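Local coordinates for protein thioesterase (Xanthomonas campestris pv. campestris, PDB 2FUJ) that probably hydrolyses fatty acyl-CoA thioesters, as a putative acyl-CoA thioesterase that assembles into a tetramer of hotdog-fold subunits, at residues 58-72 with 106-119. Numbering follows the deposited sequence.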
loop_
_atom_site.group_PDB
_atom_site.type_symbol
_atom_site.label_atom_id
_atom_site.label_comp_id
_atom_site.label_asym_id
_atom_site.label_seq_id
_atom_site.Cartn_x
_atom_site.Cartn_y
_atom_site.Cartn_z
ATOM N N ALA A 58 -8.891 24.415 5.159
ATOM C CA ALA A 58 -8.020 23.468 4.450
ATOM C C ALA A 58 -8.706 22.688 3.319
ATOM O O ALA A 58 -9.936 22.593 3.270
ATOM C CB ALA A 58 -7.407 22.495 5.454
ATOM N N PRO A 59 -7.908 22.110 2.401
ATOM C CA PRO A 59 -8.391 21.333 1.253
ATOM C C PRO A 59 -8.654 19.857 1.519
ATOM O O PRO A 59 -7.904 19.195 2.233
ATOM C CB PRO A 59 -7.277 21.521 0.239
ATOM C CG PRO A 59 -6.071 21.444 1.095
ATOM C CD PRO A 59 -6.447 22.303 2.301
ATOM N N VAL A 60 -9.729 19.349 0.929
ATOM C CA VAL A 60 -10.091 17.945 1.055
ATOM C C VAL A 60 -10.566 17.491 -0.319
ATOM O O VAL A 60 -11.247 18.233 -1.027
ATOM C CB VAL A 60 -11.218 17.727 2.099
ATOM C CG1 VAL A 60 -10.753 18.201 3.472
ATOM C CG2 VAL A 60 -12.471 18.467 1.684
ATOM N N VAL A 61 -10.197 16.279 -0.705
ATOM C CA VAL A 61 -10.599 15.752 -2.001
ATOM C C VAL A 61 -12.041 15.274 -1.982
ATOM O O VAL A 61 -12.407 14.397 -1.202
ATOM C CB VAL A 61 -9.694 14.589 -2.428
ATOM C CG1 VAL A 61 -10.263 13.914 -3.661
ATOM C CG2 VAL A 61 -8.299 15.104 -2.710
ATOM N N ALA A 62 -12.857 15.857 -2.855
ATOM C CA ALA A 62 -14.265 15.510 -2.941
ATOM C C ALA A 62 -14.505 14.398 -3.946
ATOM O O ALA A 62 -15.465 13.638 -3.824
ATOM C CB ALA A 62 -15.072 16.738 -3.322
ATOM N N ALA A 63 -13.629 14.303 -4.944
ATOM C CA ALA A 63 -13.765 13.273 -5.968
ATOM C C ALA A 63 -12.488 13.043 -6.779
ATOM O O ALA A 63 -11.709 13.966 -7.009
ATOM C CB ALA A 63 -14.908 13.644 -6.922
ATOM N N THR A 64 -12.280 11.796 -7.188
ATOM C CA THR A 64 -11.146 11.435 -8.032
ATOM C C THR A 64 -11.743 10.736 -9.246
ATOM O O THR A 64 -12.453 9.738 -9.116
ATOM C CB THR A 64 -10.137 10.486 -7.334
ATOM O OG1 THR A 64 -10.819 9.353 -6.784
ATOM C CG2 THR A 64 -9.384 11.229 -6.246
ATOM N N ASN A 65 -11.470 11.288 -10.422
ATOM C CA ASN A 65 -11.981 10.752 -11.673
ATOM C C ASN A 65 -10.770 10.453 -12.533
ATOM O O ASN A 65 -10.220 11.337 -13.182
ATOM C CB ASN A 65 -12.888 11.790 -12.331
ATOM C CG ASN A 65 -13.979 12.282 -11.394
ATOM O OD1 ASN A 65 -14.011 13.453 -11.023
ATOM N ND2 ASN A 65 -14.868 11.385 -10.998
ATOM N N VAL A 66 -10.368 9.187 -12.521
ATOM C CA VAL A 66 -9.177 8.732 -13.226
ATOM C C VAL A 66 -9.453 7.778 -14.377
ATOM O O VAL A 66 -10.084 6.733 -14.196
ATOM C CB VAL A 66 -8.223 8.056 -12.205
ATOM C CG1 VAL A 66 -6.903 7.668 -12.855
ATOM C CG2 VAL A 66 -7.993 8.995 -11.035
ATOM N N ASN A 67 -8.975 8.142 -15.567
ATOM C CA ASN A 67 -9.128 7.305 -16.754
ATOM C C ASN A 67 -7.809 6.588 -17.004
ATOM O O ASN A 67 -6.749 7.211 -17.003
ATOM C CB ASN A 67 -9.457 8.143 -17.994
ATOM C CG ASN A 67 -10.684 9.010 -17.806
ATOM O OD1 ASN A 67 -11.739 8.536 -17.401
ATOM N ND2 ASN A 67 -10.548 10.291 -18.106
ATOM N N TYR A 68 -7.886 5.282 -17.231
ATOM C CA TYR A 68 -6.704 4.464 -17.481
ATOM C C TYR A 68 -6.587 4.229 -18.980
ATOM O O TYR A 68 -7.368 3.485 -19.562
ATOM C CB TYR A 68 -6.853 3.159 -16.705
ATOM C CG TYR A 68 -7.103 3.415 -15.233
ATOM C CD1 TYR A 68 -6.055 3.733 -14.370
ATOM C CD2 TYR A 68 -8.397 3.412 -14.716
ATOM C CE1 TYR A 68 -6.285 4.045 -13.041
ATOM C CE2 TYR A 68 -8.638 3.726 -13.383
ATOM C CZ TYR A 68 -7.579 4.041 -12.548
ATOM O OH TYR A 68 -7.808 4.352 -11.227
ATOM N N LYS A 69 -5.601 4.881 -19.594
ATOM C CA LYS A 69 -5.380 4.810 -21.036
ATOM C C LYS A 69 -4.544 3.657 -21.559
ATOM O O LYS A 69 -4.880 3.048 -22.581
ATOM C CB LYS A 69 -4.764 6.119 -21.517
ATOM C CG LYS A 69 -5.761 7.078 -22.093
ATOM C CD LYS A 69 -6.787 7.477 -21.068
ATOM C CE LYS A 69 -7.722 8.510 -21.644
ATOM N NZ LYS A 69 -8.569 7.981 -22.758
ATOM N N ARG A 70 -3.430 3.388 -20.888
ATOM C CA ARG A 70 -2.549 2.299 -21.276
ATOM C C ARG A 70 -1.811 1.862 -20.028
ATOM O O ARG A 70 -1.585 2.666 -19.122
ATOM C CB ARG A 70 -1.565 2.740 -22.361
ATOM C CG ARG A 70 -0.670 3.907 -21.987
ATOM C CD ARG A 70 0.004 4.463 -23.237
ATOM N NE ARG A 70 0.749 3.432 -23.957
ATOM C CZ ARG A 70 1.414 3.640 -25.092
ATOM N NH1 ARG A 70 1.430 4.843 -25.649
ATOM N NH2 ARG A 70 2.065 2.647 -25.670
ATOM N N PRO A 71 -1.435 0.579 -19.962
ATOM C CA PRO A 71 -0.728 0.030 -18.808
ATOM C C PRO A 71 0.655 0.599 -18.561
ATOM O O PRO A 71 1.412 0.873 -19.493
ATOM C CB PRO A 71 -0.695 -1.466 -19.105
ATOM C CG PRO A 71 -0.602 -1.506 -20.590
ATOM C CD PRO A 71 -1.597 -0.442 -21.011
ATOM N N LEU A 72 0.955 0.775 -17.280
ATOM C CA LEU A 72 2.237 1.294 -16.830
ATOM C C LEU A 72 2.977 0.148 -16.157
ATOM O O LEU A 72 2.401 -0.583 -15.349
ATOM C CB LEU A 72 2.013 2.426 -15.824
ATOM C CG LEU A 72 3.201 2.877 -14.965
ATOM C CD1 LEU A 72 4.277 3.527 -15.826
ATOM C CD2 LEU A 72 2.707 3.852 -13.921
ATOM N N VAL A 106 3.681 9.415 -24.453
ATOM C CA VAL A 106 3.006 8.226 -23.932
ATOM C C VAL A 106 2.119 8.659 -22.768
ATOM O O VAL A 106 2.608 9.100 -21.731
ATOM C CB VAL A 106 4.016 7.168 -23.439
ATOM C CG1 VAL A 106 3.293 6.093 -22.666
ATOM C CG2 VAL A 106 4.761 6.563 -24.619
ATOM N N LEU A 107 0.809 8.542 -22.960
ATOM C CA LEU A 107 -0.162 8.938 -21.952
ATOM C C LEU A 107 -0.740 7.734 -21.220
ATOM O O LEU A 107 -1.442 6.919 -21.808
ATOM C CB LEU A 107 -1.295 9.733 -22.617
ATOM C CG LEU A 107 -2.493 10.170 -21.768
ATOM C CD1 LEU A 107 -2.057 11.191 -20.732
ATOM C CD2 LEU A 107 -3.564 10.765 -22.676
ATOM N N TYR A 108 -0.449 7.635 -19.927
ATOM C CA TYR A 108 -0.947 6.527 -19.132
ATOM C C TYR A 108 -2.323 6.818 -18.572
ATOM O O TYR A 108 -3.125 5.910 -18.388
ATOM C CB TYR A 108 0.002 6.231 -17.973
ATOM C CG TYR A 108 1.343 5.695 -18.406
ATOM C CD1 TYR A 108 2.510 6.420 -18.178
ATOM C CD2 TYR A 108 1.448 4.453 -19.020
ATOM C CE1 TYR A 108 3.750 5.917 -18.544
ATOM C CE2 TYR A 108 2.685 3.942 -19.395
ATOM C CZ TYR A 108 3.830 4.679 -19.151
ATOM O OH TYR A 108 5.061 4.173 -19.499
ATOM N N SER A 109 -2.599 8.087 -18.304
ATOM C CA SER A 109 -3.884 8.450 -17.726
ATOM C C SER A 109 -4.174 9.937 -17.696
ATOM O O SER A 109 -3.266 10.771 -17.644
ATOM C CB SER A 109 -3.968 7.896 -16.296
ATOM O OG SER A 109 -4.858 8.639 -15.469
ATOM N N ASP A 110 -5.461 10.259 -17.759
ATOM C CA ASP A 110 -5.917 11.635 -17.651
ATOM C C ASP A 110 -7.178 11.608 -16.804
ATOM O O ASP A 110 -7.581 10.550 -16.327
ATOM C CB ASP A 110 -6.183 12.297 -19.020
ATOM C CG ASP A 110 -7.102 11.488 -19.920
ATOM O OD1 ASP A 110 -7.980 10.749 -19.427
ATOM O OD2 ASP A 110 -6.952 11.621 -21.157
ATOM N N GLY A 111 -7.788 12.768 -16.612
ATOM C CA GLY A 111 -8.974 12.862 -15.785
ATOM C C GLY A 111 -8.766 14.039 -14.851
ATOM O O GLY A 111 -8.034 14.969 -15.184
ATOM N N ASN A 112 -9.394 14.014 -13.682
ATOM C CA ASN A 112 -9.232 15.110 -12.741
ATOM C C ASN A 112 -9.535 14.712 -11.305
ATOM O O ASN A 112 -9.987 13.599 -11.036
ATOM C CB ASN A 112 -10.147 16.276 -13.118
ATOM C CG ASN A 112 -11.607 15.885 -13.103
ATOM O OD1 ASN A 112 -12.217 15.693 -14.152
ATOM N ND2 ASN A 112 -12.173 15.747 -11.911
ATOM N N VAL A 113 -9.265 15.645 -10.402
ATOM C CA VAL A 113 -9.530 15.487 -8.982
ATOM C C VAL A 113 -10.197 16.784 -8.529
ATOM O O VAL A 113 -9.701 17.881 -8.809
ATOM C CB VAL A 113 -8.235 15.289 -8.172
ATOM C CG1 VAL A 113 -8.566 15.209 -6.689
ATOM C CG2 VAL A 113 -7.522 14.030 -8.625
ATOM N N VAL A 114 -11.325 16.665 -7.841
ATOM C CA VAL A 114 -12.034 17.843 -7.368
ATOM C C VAL A 114 -11.669 18.098 -5.919
ATOM O O VAL A 114 -11.856 17.236 -5.067
ATOM C CB VAL A 114 -13.560 17.662 -7.478
ATOM C CG1 VAL A 114 -14.264 18.850 -6.860
ATOM C CG2 VAL A 114 -13.958 17.514 -8.938
ATOM N N VAL A 115 -11.131 19.282 -5.660
ATOM C CA VAL A 115 -10.726 19.670 -4.322
ATOM C C VAL A 115 -11.618 20.784 -3.793
ATOM O O VAL A 115 -11.977 21.698 -4.529
ATOM C CB VAL A 115 -9.270 20.173 -4.313
ATOM C CG1 VAL A 115 -8.917 20.716 -2.941
ATOM C CG2 VAL A 115 -8.336 19.043 -4.711
ATOM N N VAL A 116 -11.968 20.698 -2.515
ATOM C CA VAL A 116 -12.814 21.702 -1.885
ATOM C C VAL A 116 -12.198 22.093 -0.549
ATOM O O VAL A 116 -11.527 21.282 0.091
ATOM C CB VAL A 116 -14.256 21.162 -1.641
ATOM C CG1 VAL A 116 -14.882 20.714 -2.950
ATOM C CG2 VAL A 116 -14.218 20.005 -0.655
ATOM N N TRP A 117 -12.386 23.343 -0.142
ATOM C CA TRP A 117 -11.863 23.791 1.141
ATOM C C TRP A 117 -13.063 23.878 2.060
ATOM O O TRP A 117 -13.875 24.806 1.968
ATOM C CB TRP A 117 -11.155 25.143 1.006
ATOM C CG TRP A 117 -9.918 25.062 0.164
ATOM C CD1 TRP A 117 -9.856 24.817 -1.176
ATOM C CD2 TRP A 117 -8.561 25.155 0.615
ATOM N NE1 TRP A 117 -8.548 24.746 -1.589
ATOM C CE2 TRP A 117 -7.731 24.950 -0.510
ATOM C CE3 TRP A 117 -7.964 25.392 1.864
ATOM C CZ2 TRP A 117 -6.331 24.974 -0.431
ATOM C CZ3 TRP A 117 -6.561 25.418 1.944
ATOM C CH2 TRP A 117 -5.766 25.208 0.800
ATOM N N ILE A 118 -13.171 22.871 2.921
ATOM C CA ILE A 118 -14.271 22.722 3.863
ATOM C C ILE A 118 -13.814 21.996 5.130
ATOM O O ILE A 118 -13.176 22.586 6.015
ATOM C CB ILE A 118 -15.415 21.879 3.236
ATOM C CG1 ILE A 118 -15.941 22.563 1.973
ATOM C CG2 ILE A 118 -16.549 21.686 4.238
ATOM C CD1 ILE A 118 -16.791 21.675 1.065
ATOM N N ASP A 119 -14.145 20.703 5.181
ATOM C CA ASP A 119 -13.849 19.817 6.300
ATOM C C ASP A 119 -14.762 20.237 7.463
ATOM O O ASP A 119 -14.413 20.126 8.638
ATOM C CB ASP A 119 -12.365 19.913 6.682
ATOM C CG ASP A 119 -11.902 18.742 7.526
ATOM O OD1 ASP A 119 -12.469 18.558 8.621
ATOM O OD2 ASP A 119 -10.979 18.006 7.099
HETATM O O HOH W 1 -3.464 2.853 -17.341
HETATM O O HOH W 2 -0.357 7.447 -25.471
#
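Val60 and Val116 form a hydrogen-bonded antiparallel pair, Val116 N to Val60 O measuring 3.0 Å, and strands 58-68 and 107-116 run antiparallel, their axes coming within 4.6 Å at the closest point and their directions 142° apart. The register slips by one at Ala62 and Ala63, which both face Val114: Ala62 N reaches Val114 O at 2.8 Å while the bond from Ala63 N is weak, the signature of a classic beta bulge. At one end the Pro59 ring lies over the indole face of Trp117, with Pro59 CB centred above it. On the opposite sheet face Asn67 ND2 donates to Asp110 OD1 at 2.9 Å; this bond lies close to the amide plane, although amide and carboxylate planes stand 88° apart. Lys69 passes the same carboxylate with its CE, its NZ staying 4.3 Å from Asp110 OD2, beyond a salt bridge. Past the strand end, Leu72 CD1 sits over one Tyr108 ring face, 3.8 Å from the centroid, and Arg70 O lies at the ring edge in plane. With Tyr108 CG anti to the carbonyl carbon (chi1 -67°), the ring lies against residues 70-72, its hydroxyl bonding Asp100. Thr64 and Val61 touch helix 30-47, and residues 63-67 pair antiparallel with a strand of the second subunit. The curved antiparallel sheet packed against a long helix, continued across a dimer interface, is that of the hotdog fold.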